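Local coordinates for acetoin utilization protein (Exiguobacterium sibiricum, PDB 2Q04), which probably acts as a GNAT-family acyltransferase connected with acetoin utilization, and binds calcium ions in the crystal, at residues 86-95 against 195-205; 160-170 against 181-189. All blocks are in the same frame, centred on the assembly; numbering follows the deposited sequence.

Contact 1 (86-95 against 195-205); sequences TWSEGNNPYI and VVAHFDALRLR. With CA (calcium ion), chain H.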
loop_
_atom_site.group_PDB
_atom_site.type_symbol
_atom_site.label_atom_id
_atom_site.label_comp_id
_atom_site.label_asym_id
_atom_site.label_seq_id
_atom_site.Cartn_x
_atom_site.Cartn_y
_atom_site.Cartn_z
ATOM N N THR A 86 -2.141 13.717 -8.573
ATOM C CA THR A 86 -1.263 14.832 -8.154
ATOM C C THR A 86 0.050 14.375 -7.492
ATOM O O THR A 86 1.058 15.073 -7.559
ATOM C CB THR A 86 -1.997 15.835 -7.207
ATOM O OG1 THR A 86 -1.144 16.971 -6.953
ATOM C CG2 THR A 86 -2.371 15.183 -5.893
ATOM N N TRP A 87 0.060 13.163 -6.964
ATOM C CA TRP A 87 1.197 12.682 -6.174
ATOM C C TRP A 87 2.472 12.392 -7.017
ATOM O O TRP A 87 3.544 12.200 -6.461
ATOM C CB TRP A 87 0.779 11.438 -5.371
ATOM C CG TRP A 87 -0.526 11.627 -4.718
ATOM C CD1 TRP A 87 -1.716 11.067 -5.089
ATOM C CD2 TRP A 87 -0.833 12.576 -3.698
ATOM N NE1 TRP A 87 -2.734 11.563 -4.318
ATOM C CE2 TRP A 87 -2.222 12.498 -3.457
ATOM C CE3 TRP A 87 -0.069 13.473 -2.947
ATOM C CZ2 TRP A 87 -2.861 13.286 -2.496
ATOM C CZ3 TRP A 87 -0.703 14.248 -1.990
ATOM C CH2 TRP A 87 -2.088 14.153 -1.778
ATOM N N SER A 88 2.349 12.448 -8.352
ATOM C CA SER A 88 3.474 12.150 -9.236
ATOM C C SER A 88 4.130 13.409 -9.806
ATOM O O SER A 88 5.086 13.315 -10.560
ATOM C CB SER A 88 3.019 11.247 -10.389
ATOM O OG SER A 88 2.085 11.904 -11.221
ATOM N N GLU A 89 3.625 14.577 -9.440
ATOM C CA GLU A 89 4.171 15.839 -9.965
ATOM C C GLU A 89 5.658 16.015 -9.626
ATOM O O GLU A 89 6.130 15.554 -8.583
ATOM C CB GLU A 89 3.395 17.027 -9.419
ATOM C CG GLU A 89 2.133 17.326 -10.139
ATOM C CD GLU A 89 1.613 18.711 -9.841
ATOM O OE1 GLU A 89 2.288 19.463 -9.095
ATOM O OE2 GLU A 89 0.547 19.060 -10.370
ATOM N N GLY A 90 6.382 16.701 -10.505
ATOM C CA GLY A 90 7.786 16.995 -10.271
ATOM C C GLY A 90 8.685 15.806 -10.531
ATOM O O GLY A 90 8.214 14.695 -10.764
ATOM N N ASN A 91 9.988 16.045 -10.487
ATOM C CA ASN A 91 10.967 15.008 -10.735
ATOM C C ASN A 91 11.588 14.537 -9.438
ATOM O O ASN A 91 12.745 14.842 -9.148
ATOM C CB ASN A 91 12.053 15.530 -11.668
ATOM C CG ASN A 91 13.082 14.499 -11.989
ATOM O OD1 ASN A 91 12.942 13.331 -11.628
ATOM N ND2 ASN A 91 14.137 14.914 -12.667
ATOM N N ASN A 92 10.824 13.780 -8.661
ATOM C CA ASN A 92 11.301 13.278 -7.383
ATOM C C ASN A 92 11.196 11.745 -7.302
ATOM O O ASN A 92 10.127 11.207 -6.991
ATOM C CB ASN A 92 10.516 13.920 -6.243
ATOM C CG ASN A 92 11.177 13.723 -4.902
ATOM O OD1 ASN A 92 11.874 12.740 -4.680
ATOM N ND2 ASN A 92 10.948 14.651 -3.994
ATOM N N PRO A 93 12.329 11.039 -7.545
ATOM C CA PRO A 93 12.364 9.575 -7.512
ATOM C C PRO A 93 12.401 8.968 -6.082
ATOM O O PRO A 93 12.457 7.736 -5.938
ATOM C CB PRO A 93 13.651 9.245 -8.266
ATOM C CG PRO A 93 14.533 10.418 -8.043
ATOM C CD PRO A 93 13.646 11.616 -7.888
ATOM N N TYR A 94 12.380 9.823 -5.048
ATOM C CA TYR A 94 12.380 9.353 -3.652
ATOM C C TYR A 94 10.963 9.250 -3.093
ATOM O O TYR A 94 10.773 8.906 -1.934
ATOM C CB TYR A 94 13.214 10.283 -2.772
ATOM C CG TYR A 94 14.680 10.337 -3.157
ATOM C CD1 TYR A 94 15.556 9.330 -2.766
ATOM C CD2 TYR A 94 15.185 11.390 -3.904
ATOM C CE1 TYR A 94 16.876 9.364 -3.117
ATOM C CE2 TYR A 94 16.498 11.437 -4.255
ATOM C CZ TYR A 94 17.352 10.416 -3.859
ATOM O OH TYR A 94 18.684 10.457 -4.209
ATOM N N ILE A 95 9.970 9.568 -3.917
ATOM C CA ILE A 95 8.585 9.448 -3.507
ATOM C C ILE A 95 7.959 8.188 -4.120
ATOM O O ILE A 95 7.900 8.034 -5.347
ATOM C CB ILE A 95 7.770 10.713 -3.873
ATOM C CG1 ILE A 95 8.230 11.886 -2.997
ATOM C CG2 ILE A 95 6.263 10.464 -3.671
ATOM C CD1 ILE A 95 7.506 13.180 -3.259
ATOM N N VAL A 195 12.960 16.223 -0.204
ATOM C CA VAL A 195 11.925 15.282 -0.585
ATOM C C VAL A 195 10.650 15.525 0.244
ATOM O O VAL A 195 9.537 15.458 -0.277
ATOM C CB VAL A 195 12.400 13.829 -0.372
ATOM C CG1 VAL A 195 11.263 12.840 -0.644
ATOM C CG2 VAL A 195 13.606 13.529 -1.258
ATOM N N VAL A 196 10.835 15.798 1.530
ATOM C CA VAL A 196 9.722 16.058 2.419
ATOM C C VAL A 196 9.038 17.364 2.051
ATOM O O VAL A 196 7.813 17.472 2.108
ATOM C CB VAL A 196 10.180 16.126 3.885
ATOM C CG1 VAL A 196 9.043 16.639 4.782
ATOM C CG2 VAL A 196 10.656 14.757 4.352
ATOM N N ALA A 197 9.836 18.360 1.685
ATOM C CA ALA A 197 9.301 19.657 1.288
ATOM C C ALA A 197 8.463 19.522 0.033
ATOM O O ALA A 197 7.448 20.189 -0.114
ATOM C CB ALA A 197 10.428 20.650 1.065
ATOM N N HIS A 198 8.912 18.669 -0.888
ATOM C CA HIS A 198 8.184 18.420 -2.112
ATOM C C HIS A 198 6.858 17.764 -1.800
ATOM O O HIS A 198 5.835 18.123 -2.362
ATOM C CB HIS A 198 8.994 17.534 -3.034
ATOM C CG HIS A 198 8.344 17.286 -4.357
ATOM N ND1 HIS A 198 7.870 18.300 -5.152
ATOM C CD2 HIS A 198 8.169 16.145 -5.063
ATOM C CE1 HIS A 198 7.387 17.791 -6.273
ATOM N NE2 HIS A 198 7.562 16.487 -6.245
ATOM N N PHE A 199 6.884 16.798 -0.892
ATOM C CA PHE A 199 5.673 16.121 -0.464
ATOM C C PHE A 199 4.687 17.108 0.138
ATOM O O PHE A 199 3.498 17.041 -0.139
ATOM C CB PHE A 199 6.000 15.016 0.552
ATOM C CG PHE A 199 4.780 14.431 1.236
ATOM C CD1 PHE A 199 3.808 13.754 0.503
ATOM C CD2 PHE A 199 4.628 14.520 2.613
ATOM C CE1 PHE A 199 2.691 13.202 1.135
ATOM C CE2 PHE A 199 3.509 13.961 3.246
ATOM C CZ PHE A 199 2.548 13.305 2.497
ATOM N N ASP A 200 5.183 18.018 0.974
ATOM C CA ASP A 200 4.324 19.058 1.580
ATOM C C ASP A 200 3.691 19.929 0.502
ATOM O O ASP A 200 2.562 20.364 0.639
ATOM C CB ASP A 200 5.131 19.970 2.533
ATOM C CG ASP A 200 5.516 19.279 3.829
ATOM O OD1 ASP A 200 4.836 18.302 4.230
ATOM O OD2 ASP A 200 6.494 19.740 4.470
ATOM N N ALA A 201 4.458 20.210 -0.549
ATOM C CA ALA A 201 3.983 21.022 -1.664
ATOM C C ALA A 201 2.906 20.283 -2.482
ATOM O O ALA A 201 2.031 20.910 -3.075
ATOM C CB ALA A 201 5.146 21.418 -2.558
ATOM N N LEU A 202 2.996 18.952 -2.523
ATOM C CA LEU A 202 2.011 18.133 -3.250
ATOM C C LEU A 202 0.690 18.029 -2.492
ATOM O O LEU A 202 -0.376 18.135 -3.082
ATOM C CB LEU A 202 2.559 16.728 -3.503
ATOM C CG LEU A 202 3.713 16.622 -4.489
ATOM C CD1 LEU A 202 4.212 15.193 -4.549
ATOM C CD2 LEU A 202 3.298 17.108 -5.872
ATOM N N ARG A 203 0.769 17.796 -1.188
ATOM C CA ARG A 203 -0.444 17.613 -0.376
ATOM C C ARG A 203 -1.140 18.945 -0.065
ATOM O O ARG A 203 -2.336 18.984 0.106
ATOM C CB ARG A 203 -0.131 16.857 0.920
ATOM C CG ARG A 203 0.586 17.668 1.949
ATOM C CD ARG A 203 1.032 16.813 3.095
ATOM N NE ARG A 203 1.817 17.573 4.065
ATOM C CZ ARG A 203 1.297 18.317 5.039
ATOM N NH1 ARG A 203 -0.014 18.389 5.205
ATOM N NH2 ARG A 203 2.096 18.973 5.866
ATOM N N LEU A 204 -0.361 20.023 0.029
ATOM C CA LEU A 204 -0.919 21.378 0.201
ATOM C C LEU A 204 -0.681 22.141 -1.084
ATOM O O LEU A 204 0.125 23.080 -1.142
ATOM C CB LEU A 204 -0.272 22.085 1.384
ATOM C CG LEU A 204 -0.577 21.457 2.747
ATOM C CD1 LEU A 204 0.326 22.030 3.817
ATOM C CD2 LEU A 204 -2.061 21.645 3.122
ATOM N N ARG A 205 -1.432 21.739 -2.107
ATOM C CA ARG A 205 -1.171 22.103 -3.492
ATOM C C ARG A 205 -1.588 23.540 -3.842
ATOM O O ARG A 205 -0.997 24.166 -4.721
ATOM C CB ARG A 205 -1.906 21.101 -4.408
ATOM C CG ARG A 205 -1.576 21.204 -5.877
ATOM C CD ARG A 205 -0.119 20.842 -6.177
ATOM N NE ARG A 205 0.171 20.988 -7.600
ATOM C CZ ARG A 205 0.329 22.167 -8.220
ATOM N NH1 ARG A 205 0.225 23.313 -7.537
ATOM N NH2 ARG A 205 0.571 22.205 -9.534
HETATM CA CA CA H . 7.448 12.446 -10.236
#

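Contact 2 (160-170 against 181-189); sequences MNHGGLVFFPT and NCLMARIGK. With EDO (1,2-ethanediol), chain K.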
loop_
_atom_site.group_PDB
_atom_site.type_symbol
_atom_site.label_atom_id
_atom_site.label_comp_id
_atom_site.label_asym_id
_atom_site.label_seq_id
_atom_site.Cartn_x
_atom_site.Cartn_y
_atom_site.Cartn_z
HETATM N N MSE A 160 -2.032 0.953 9.247
HETATM C CA MSE A 160 -1.022 1.707 8.491
HETATM C C MSE A 160 0.068 2.271 9.430
HETATM O O MSE A 160 1.239 2.313 9.076
HETATM C CB MSE A 160 -1.685 2.842 7.724
HETATM C CG MSE A 160 -2.563 2.380 6.548
HETATM SE SE MSE A 160 -1.518 1.468 5.135
HETATM C CE MSE A 160 -2.963 1.347 3.689
ATOM N N ASN A 161 -0.334 2.678 10.627
ATOM C CA ASN A 161 0.610 3.180 11.622
ATOM C C ASN A 161 1.665 2.143 11.961
ATOM O O ASN A 161 2.818 2.474 12.124
ATOM C CB ASN A 161 -0.124 3.624 12.895
ATOM C CG ASN A 161 -0.975 4.912 12.685
ATOM O OD1 ASN A 161 -1.860 5.215 13.475
ATOM N ND2 ASN A 161 -0.673 5.663 11.637
ATOM N N HIS A 162 1.261 0.872 12.015
ATOM C CA HIS A 162 2.199 -0.218 12.299
ATOM C C HIS A 162 3.277 -0.318 11.209
ATOM O O HIS A 162 4.387 -0.732 11.477
ATOM C CB HIS A 162 1.460 -1.567 12.442
ATOM C CG HIS A 162 0.815 -1.768 13.784
ATOM N ND1 HIS A 162 -0.552 -1.819 13.954
ATOM C CD2 HIS A 162 1.354 -1.945 15.015
ATOM C CE1 HIS A 162 -0.829 -2.013 15.232
ATOM N NE2 HIS A 162 0.310 -2.089 15.899
ATOM N N GLY A 163 2.934 0.078 9.984
ATOM C CA GLY A 163 3.897 0.079 8.874
ATOM C C GLY A 163 4.735 1.356 8.820
ATOM O O GLY A 163 5.583 1.510 7.948
ATOM N N GLY A 164 4.463 2.288 9.736
ATOM C CA GLY A 164 5.214 3.540 9.809
ATOM C C GLY A 164 4.522 4.720 9.136
ATOM O O GLY A 164 5.022 5.841 9.189
ATOM N N LEU A 165 3.386 4.465 8.485
ATOM C CA LEU A 165 2.623 5.534 7.832
ATOM C C LEU A 165 1.810 6.337 8.859
ATOM O O LEU A 165 1.218 5.776 9.768
ATOM C CB LEU A 165 1.683 4.966 6.744
ATOM C CG LEU A 165 2.366 4.592 5.420
ATOM C CD1 LEU A 165 3.044 3.244 5.531
ATOM C CD2 LEU A 165 1.378 4.593 4.276
ATOM N N VAL A 166 1.772 7.658 8.666
ATOM C CA VAL A 166 1.050 8.565 9.537
ATOM C C VAL A 166 0.141 9.459 8.708
ATOM O O VAL A 166 0.486 9.821 7.596
ATOM C CB VAL A 166 2.062 9.506 10.307
ATOM C CG1 VAL A 166 1.371 10.250 11.406
ATOM C CG2 VAL A 166 3.216 8.713 10.853
ATOM N N PHE A 167 -1.006 9.846 9.281
ATOM C CA PHE A 167 -1.951 10.725 8.609
ATOM C C PHE A 167 -1.353 12.099 8.362
ATOM O O PHE A 167 -0.672 12.650 9.227
ATOM C CB PHE A 167 -3.209 10.870 9.443
ATOM C CG PHE A 167 -4.147 11.910 8.938
ATOM C CD1 PHE A 167 -5.136 11.585 8.041
ATOM C CD2 PHE A 167 -4.035 13.233 9.365
ATOM C CE1 PHE A 167 -6.007 12.548 7.576
ATOM C CE2 PHE A 167 -4.898 14.194 8.905
ATOM C CZ PHE A 167 -5.890 13.857 8.018
ATOM N N PHE A 168 -1.606 12.640 7.160
ATOM C CA PHE A 168 -1.206 14.015 6.808
ATOM C C PHE A 168 -2.390 14.756 6.207
ATOM O O PHE A 168 -3.089 14.217 5.346
ATOM C CB PHE A 168 -0.052 14.007 5.799
ATOM C CG PHE A 168 1.282 13.705 6.412
ATOM C CD1 PHE A 168 2.031 14.710 6.999
ATOM C CD2 PHE A 168 1.794 12.418 6.396
ATOM C CE1 PHE A 168 3.259 14.435 7.567
ATOM C CE2 PHE A 168 3.038 12.142 6.953
ATOM C CZ PHE A 168 3.761 13.149 7.543
ATOM N N PRO A 169 -2.646 15.992 6.681
ATOM C CA PRO A 169 -3.681 16.807 6.061
ATOM C C PRO A 169 -3.365 17.103 4.613
ATOM O O PRO A 169 -2.204 17.103 4.221
ATOM C CB PRO A 169 -3.654 18.108 6.889
ATOM C CG PRO A 169 -3.018 17.753 8.152
ATOM C CD PRO A 169 -2.046 16.664 7.846
ATOM N N THR A 170 -4.393 17.327 3.821
ATOM C CA THR A 170 -4.216 17.671 2.421
ATOM C C THR A 170 -5.402 18.483 1.907
ATOM O O THR A 170 -6.511 18.382 2.432
ATOM C CB THR A 170 -4.081 16.420 1.551
ATOM O OG1 THR A 170 -3.949 16.804 0.182
ATOM C CG2 THR A 170 -5.313 15.516 1.699
ATOM N N ASN A 181 -11.842 9.757 4.120
ATOM C CA ASN A 181 -10.678 9.559 3.236
ATOM C C ASN A 181 -9.443 10.137 3.896
ATOM O O ASN A 181 -9.545 10.999 4.780
ATOM C CB ASN A 181 -10.889 10.224 1.878
ATOM C CG ASN A 181 -12.122 9.732 1.169
ATOM O OD1 ASN A 181 -12.620 8.636 1.440
ATOM N ND2 ASN A 181 -12.639 10.545 0.258
ATOM N N CYS A 182 -8.277 9.676 3.490
ATOM C CA CYS A 182 -7.059 10.197 4.064
ATOM C C CYS A 182 -5.803 9.941 3.243
ATOM O O CYS A 182 -5.724 9.002 2.457
ATOM C CB CYS A 182 -6.859 9.651 5.494
ATOM S SG CYS A 182 -6.537 7.861 5.608
ATOM N N LEU A 183 -4.845 10.831 3.416
ATOM C CA LEU A 183 -3.521 10.665 2.901
ATOM C C LEU A 183 -2.643 10.307 4.064
ATOM O O LEU A 183 -2.726 10.919 5.124
ATOM C CB LEU A 183 -3.030 11.983 2.278
ATOM C CG LEU A 183 -1.520 12.147 2.055
ATOM C CD1 LEU A 183 -1.023 11.236 0.919
ATOM C CD2 LEU A 183 -1.216 13.601 1.750
HETATM N N MSE A 184 -1.823 9.304 3.890
HETATM C CA MSE A 184 -0.866 8.923 4.917
HETATM C C MSE A 184 0.466 8.744 4.276
HETATM O O MSE A 184 0.549 8.519 3.071
HETATM C CB MSE A 184 -1.288 7.622 5.601
HETATM C CG MSE A 184 -2.626 7.686 6.260
HETATM SE SE MSE A 184 -3.046 6.072 7.152
HETATM C CE MSE A 184 -1.654 6.110 8.509
ATOM N N ALA A 185 1.524 8.824 5.065
ATOM C CA ALA A 185 2.857 8.663 4.520
ATOM C C ALA A 185 3.890 8.262 5.557
ATOM O O ALA A 185 3.820 8.659 6.698
ATOM C CB ALA A 185 3.288 9.921 3.819
ATOM N N ARG A 186 4.866 7.479 5.110
ATOM C CA ARG A 186 5.979 7.063 5.935
ATOM C C ARG A 186 7.234 7.709 5.411
ATOM O O ARG A 186 7.646 7.448 4.268
ATOM C CB ARG A 186 6.135 5.538 5.893
ATOM C CG ARG A 186 7.321 4.982 6.721
ATOM C CD ARG A 186 7.580 3.512 6.363
ATOM N NE ARG A 186 8.297 2.763 7.410
ATOM C CZ ARG A 186 9.621 2.704 7.532
ATOM N NH1 ARG A 186 10.404 3.411 6.733
ATOM N NH2 ARG A 186 10.158 1.978 8.492
ATOM N N ILE A 187 7.827 8.588 6.216
ATOM C CA ILE A 187 9.070 9.262 5.837
ATOM C C ILE A 187 10.264 8.457 6.332
ATOM O O ILE A 187 10.548 8.418 7.535
ATOM C CB ILE A 187 9.152 10.701 6.424
ATOM C CG1 ILE A 187 7.992 11.555 5.904
ATOM C CG2 ILE A 187 10.510 11.359 6.055
ATOM C CD1 ILE A 187 7.833 12.884 6.625
ATOM N N GLY A 188 10.960 7.812 5.398
ATOM C CA GLY A 188 12.121 7.020 5.724
ATOM C C GLY A 188 13.163 7.805 6.504
ATOM O O GLY A 188 13.318 9.015 6.316
ATOM N N LYS A 189 13.891 7.097 7.368
ATOM C CA LYS A 189 14.916 7.698 8.228
ATOM C C LYS A 189 16.025 8.414 7.429
ATOM O O LYS A 189 16.649 9.354 7.931
ATOM C CB LYS A 189 15.540 6.592 9.116
ATOM C CG LYS A 189 16.641 7.062 10.032
HETATM C C1 EDO K . -8.445 15.964 5.249
HETATM O O1 EDO K . -7.204 16.697 5.137
HETATM C C2 EDO K . -8.167 14.459 5.140
HETATM O O2 EDO K . -9.287 13.678 5.604
HETATM O O HOH W 1 -5.629 13.294 4.162
#

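Contact 1 (86-95 against 195-205)
A calcium-binding loop rests on the helix 193-203 here, with the carbonyl of Glu89, between the two metal-binding carbonyls, hydrogen-bonded to His198. Ser88 O and Gly90 O bind the calcium ion at 2.5 and 2.4 Å, while the intervening Glu89 O turns to the helix and accepts from His198 NE2 at 2.9 Å. That N-H···O angle is 146°, and the acceptor lies in the imidazole plane. The His198 ring is carried toward the loop because chi1 places CG opposite the backbone N; there the amide of Asn92 slides past it, the two planes 24° apart, and Ile95 CD1 lies 3.5 Å from His198 CD2. Leu202 forks against the loop: its CD1 meets Ile95 CD1 tip to tip and its CD2 touches Glu89 CB at 3.5 Å. Trp87 presents an edge, its CZ3 lying 3.7 Å from Arg203 CA. Beyond the helix end, Arg205 forms a salt bridge with Glu89: NH2 reaches the syn lone pair of Glu89 OE2 at 3.3 Å, and NE makes a weak, bent bond to Glu89 OE1 at 3.0 Å, carboxylate and guanidinium being turned 71° apart. Toward the sheet, Val195 and Phe199 of the helix pack on Leu130 of strand 130-135, and from the loop Ile95 packs on Leu132.

Contact 2 (160-170 against 181-189)
Val166 and Ala185 form an antiparallel hydrogen-bonded pair, Val166 N to Ala185 O 3.0 Å and Ala185 N to Val166 O 2.9 Å, and Phe168 N adds a bond to Leu183 O at 2.9 Å. Strand 166-168 thus joins the mixed sheet of the GNAT-type fold beside strand 182-187, its axis at 128° to that strand. A Schellman motif at Gly164 ends helix 149-162 and turns the chain toward strand 166-168. Met184, a selenomethionine like Met160, is bent at its last torsion (chi3 65°), which puts its CE 3.4 Å from Met160 CB and close to both Leu165 O and Asn161 ND2; the latter donates in the carbonyl plane to Leu165 O (2.7 Å). Phe167 meets Cys182 with its ring edge, CD1 to CB 3.6 Å, while Arg153 and Glu157 of helix 149-162 also touch it. Replacing Phe167 by alanine removes the ring and would probably leave Cys182 CB without its aromatic neighbour and open a gap toward helix 149-162. Phe168, whose side chain projects from the face shared by Leu183 and Ala185, brings CE2 to within 3.8 Å of Ala185 CB. The extended Arg186, whose NH1 is salt-bridged to Glu127, makes a weak bond from NE to Gly163 O, 3.0 Å long and bent to 130°.

Overall arrangement
The centres of the two contacts lie about 14 Å apart, and contact 2 is nested along the chain inside the loop that contact 1 closes. Strand 182-187, which pairs with 166-168, is followed, after a short connection, by helix 193-203, on which the calcium-binding loop rests. The contacts meet at Arg203, where O lies 2.7 Å from Thr170 OG1 and NH1 lies 2.7 Å from Pro169 O, both probable hydrogen bonds; Leu183 CD2 packs 3.7 Å from Trp87 CH2. Strand 130-135, next to 182-187, touches side chains of both contacts. Helix 193-203 therefore ties the 86-95 loop, which belongs to the GNAT-like part of the chain, to strands 166-168 and 182-187.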